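Local coordinates for FAD-binding PCMH-type domain-containing protein (PDB 6YJO) that binds FAD through two covalent links and probably acts as an oxygen-dependent oxidoreductase, at residues G292-A295 with N296-A300. Residues are numbered along the deposited sequence; the frame is centred on the assembly and turned at random.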
ATOM      1  N   GLY A 292       3.274  23.645  -5.711  1.00 58.15           N
ATOM      2  CA  GLY A 292       3.791  24.988  -5.853  1.00 60.14           C
ATOM      3  C   GLY A 292       3.886  25.344  -7.324  1.00 60.93           C
ATOM      4  O   GLY A 292       3.393  24.615  -8.190  1.00 57.17           O
ATOM      5  N   THR A 293       4.541  26.471  -7.589  1.00 65.11           N
ATOM      6  CA  THR A 293       4.635  26.985  -8.947  1.00 65.26           C
ATOM      7  C   THR A 293       5.788  26.325  -9.702  1.00 65.68           C
ATOM      8  O   THR A 293       6.712  25.757  -9.114  1.00 57.67           O
ATOM      9  CB  THR A 293       4.824  28.503  -8.938  1.00 68.17           C
ATOM     10  OG1 THR A 293       6.127  28.825  -8.439  1.00 68.88           O
ATOM     11  CG2 THR A 293       3.770  29.169  -8.061  1.00 68.27           C
ATOM     12  N   ARG A 294       5.720  26.405 -11.034  1.00 65.86           N
ATOM     13  CA  ARG A 294       6.792  25.857 -11.859  1.00 64.23           C
ATOM     14  C   ARG A 294       8.130  26.493 -11.505  1.00 67.18           C
ATOM     15  O   ARG A 294       9.129  25.792 -11.295  1.00 65.51           O
ATOM     16  CB  ARG A 294       6.477  26.062 -13.343  1.00 62.68           C
ATOM     17  CG  ARG A 294       7.651  25.760 -14.286  1.00 62.05           C
ATOM     18  CD  ARG A 294       8.160  24.326 -14.124  1.00 59.61           C
ATOM     19  NE  ARG A 294       9.415  24.100 -14.838  1.00 59.23           N
ATOM     20  CZ  ARG A 294       9.506  23.795 -16.129  1.00 57.84           C
ATOM     21  NH1 ARG A 294       8.415  23.681 -16.874  1.00 56.05           N
ATOM     22  NH2 ARG A 294      10.698  23.606 -16.680  1.00 58.02           N
ATOM     23  N   ALA A 295       8.164  27.828 -11.431  1.00 70.00           N
ATOM     24  CA  ALA A 295       9.412  28.525 -11.147  1.00 72.47           C
ATOM     25  C   ALA A 295       9.981  28.134  -9.789  1.00 71.83           C
ATOM     26  O   ALA A 295      11.205  28.110  -9.615  1.00 73.18           O
ATOM     27  CB  ALA A 295       9.194  30.035 -11.219  1.00 69.99           C
ATOM     28  N   ASN A 296       9.122  27.822  -8.816  1.00 69.35           N
ATOM     29  CA  ASN A 296       9.628  27.357  -7.528  1.00 68.86           C
ATOM     30  C   ASN A 296      10.145  25.930  -7.622  1.00 65.99           C
ATOM     31  O   ASN A 296      11.168  25.598  -7.011  1.00 66.69           O
ATOM     32  CB  ASN A 296       8.542  27.455  -6.456  1.00 68.80           C
ATOM     33  CG  ASN A 296       8.281  28.882  -6.018  1.00 73.16           C
ATOM     34  OD1 ASN A 296       7.130  29.291  -5.874  1.00 75.05           O
ATOM     35  ND2 ASN A 296       9.350  29.648  -5.800  1.00 75.62           N
ATOM     36  N   LEU A 297       9.451  25.072  -8.374  1.00 63.09           N
ATOM     37  CA  LEU A 297       9.970  23.734  -8.641  1.00 59.81           C
ATOM     38  C   LEU A 297      11.361  23.813  -9.256  1.00 61.43           C
ATOM     39  O   LEU A 297      12.258  23.045  -8.890  1.00 59.65           O
ATOM     40  CB  LEU A 297       9.013  22.979  -9.567  1.00 56.64           C
ATOM     41  CG  LEU A 297       9.504  21.672 -10.200  1.00 54.88           C
ATOM     42  CD1 LEU A 297       9.612  20.569  -9.160  1.00 52.35           C
ATOM     43  CD2 LEU A 297       8.583  21.252 -11.336  1.00 54.52           C
ATOM     44  N   ASN A 298      11.558  24.746 -10.189  1.00 65.71           N
ATOM     45  CA  ASN A 298      12.856  24.892 -10.838  1.00 70.65           C
ATOM     46  C   ASN A 298      13.962  25.160  -9.824  1.00 73.15           C
ATOM     47  O   ASN A 298      15.065  24.614  -9.940  1.00 72.59           O
ATOM     48  CB  ASN A 298      12.790  26.013 -11.875  1.00 73.13           C
ATOM     49  CG  ASN A 298      11.987  25.619 -13.103  1.00 72.17           C
ATOM     50  OD1 ASN A 298      11.938  24.445 -13.474  1.00 69.96           O
ATOM     51  ND2 ASN A 298      11.351  26.597 -13.739  1.00 73.37           N
ATOM     52  N   THR A 299      13.692  26.000  -8.825  1.00 76.57           N
ATOM     53  CA  THR A 299      14.706  26.270  -7.812  1.00 80.24           C
ATOM     54  C   THR A 299      14.937  25.064  -6.910  1.00 77.13           C
ATOM     55  O   THR A 299      16.065  24.834  -6.458  1.00 77.73           O
ATOM     56  CB  THR A 299      14.307  27.486  -6.976  1.00 85.12           C
ATOM     57  OG1 THR A 299      12.947  27.343  -6.542  1.00 85.94           O
ATOM     58  CG2 THR A 299      14.461  28.765  -7.788  1.00 87.90           C
ATOM     59  N   ALA A 300      13.889  24.283  -6.633  1.00 73.49           N
ATOM     60  CA  ALA A 300      14.050  23.111  -5.779  1.00 70.78           C
ATOM     61  C   ALA A 300      14.870  22.030  -6.470  1.00 70.09           C
ATOM     62  O   ALA A 300      15.654  21.323  -5.823  1.00 69.69           O
ATOM     63  CB  ALA A 300      12.680  22.559  -5.381  1.00 67.15           C
TER
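Thr-293 and Asn-296 meet at the start of helix 294-308, where Thr-293 is the N-cap. The capping bond runs from Asn-296 N to Thr-293 OG1, at 3.2 Å. The same hydroxyl then donates to Asn-296 OD1 at 2.8 Å, so that Thr-293 OG1 is tied to both the backbone and the side chain of the third residue after the cap. This hydroxyl approaches from above the amide plane, 57° out of it, and so does not use a lone pair of OD1. Thr-293 OG1 lies between its own N and carbonyl carbon, which turns it onto the first helical turn as both donor and acceptor.

Backbone bonds then take over. Leu-297 N reaches Thr-293 O at 2.9 Å, and Asn-298 N reaches Arg-294 O at 2.9 Å; the next, Thr-299 N to Ala-295 O, is weak at 3.4 Å. Further on, Asn-296 O accepts from both Ala-300 N and Thr-299 OG1.

Leu-297 is buried against Tyr-290 of strand 283-290 and Thr-242 and Phe-244 of strand 242-248, seating this surface helix on the seven-stranded antiparallel sheet, away from the flavin; it also touches Ile-312 of a loop.

One turn apart, Arg-294 and Asn-298 are joined through side chains. The bend of the arginine chain at chi2 turns NE along the helix toward Asn-298, while its guanidinium and the amide stand 72° apart. Asn-298 OD1 sits at the guanidinium edge, in its plane, and accepts from Arg-294 NE at 2.9 Å in a nearly straight bond, with an N-H...O angle of 174°.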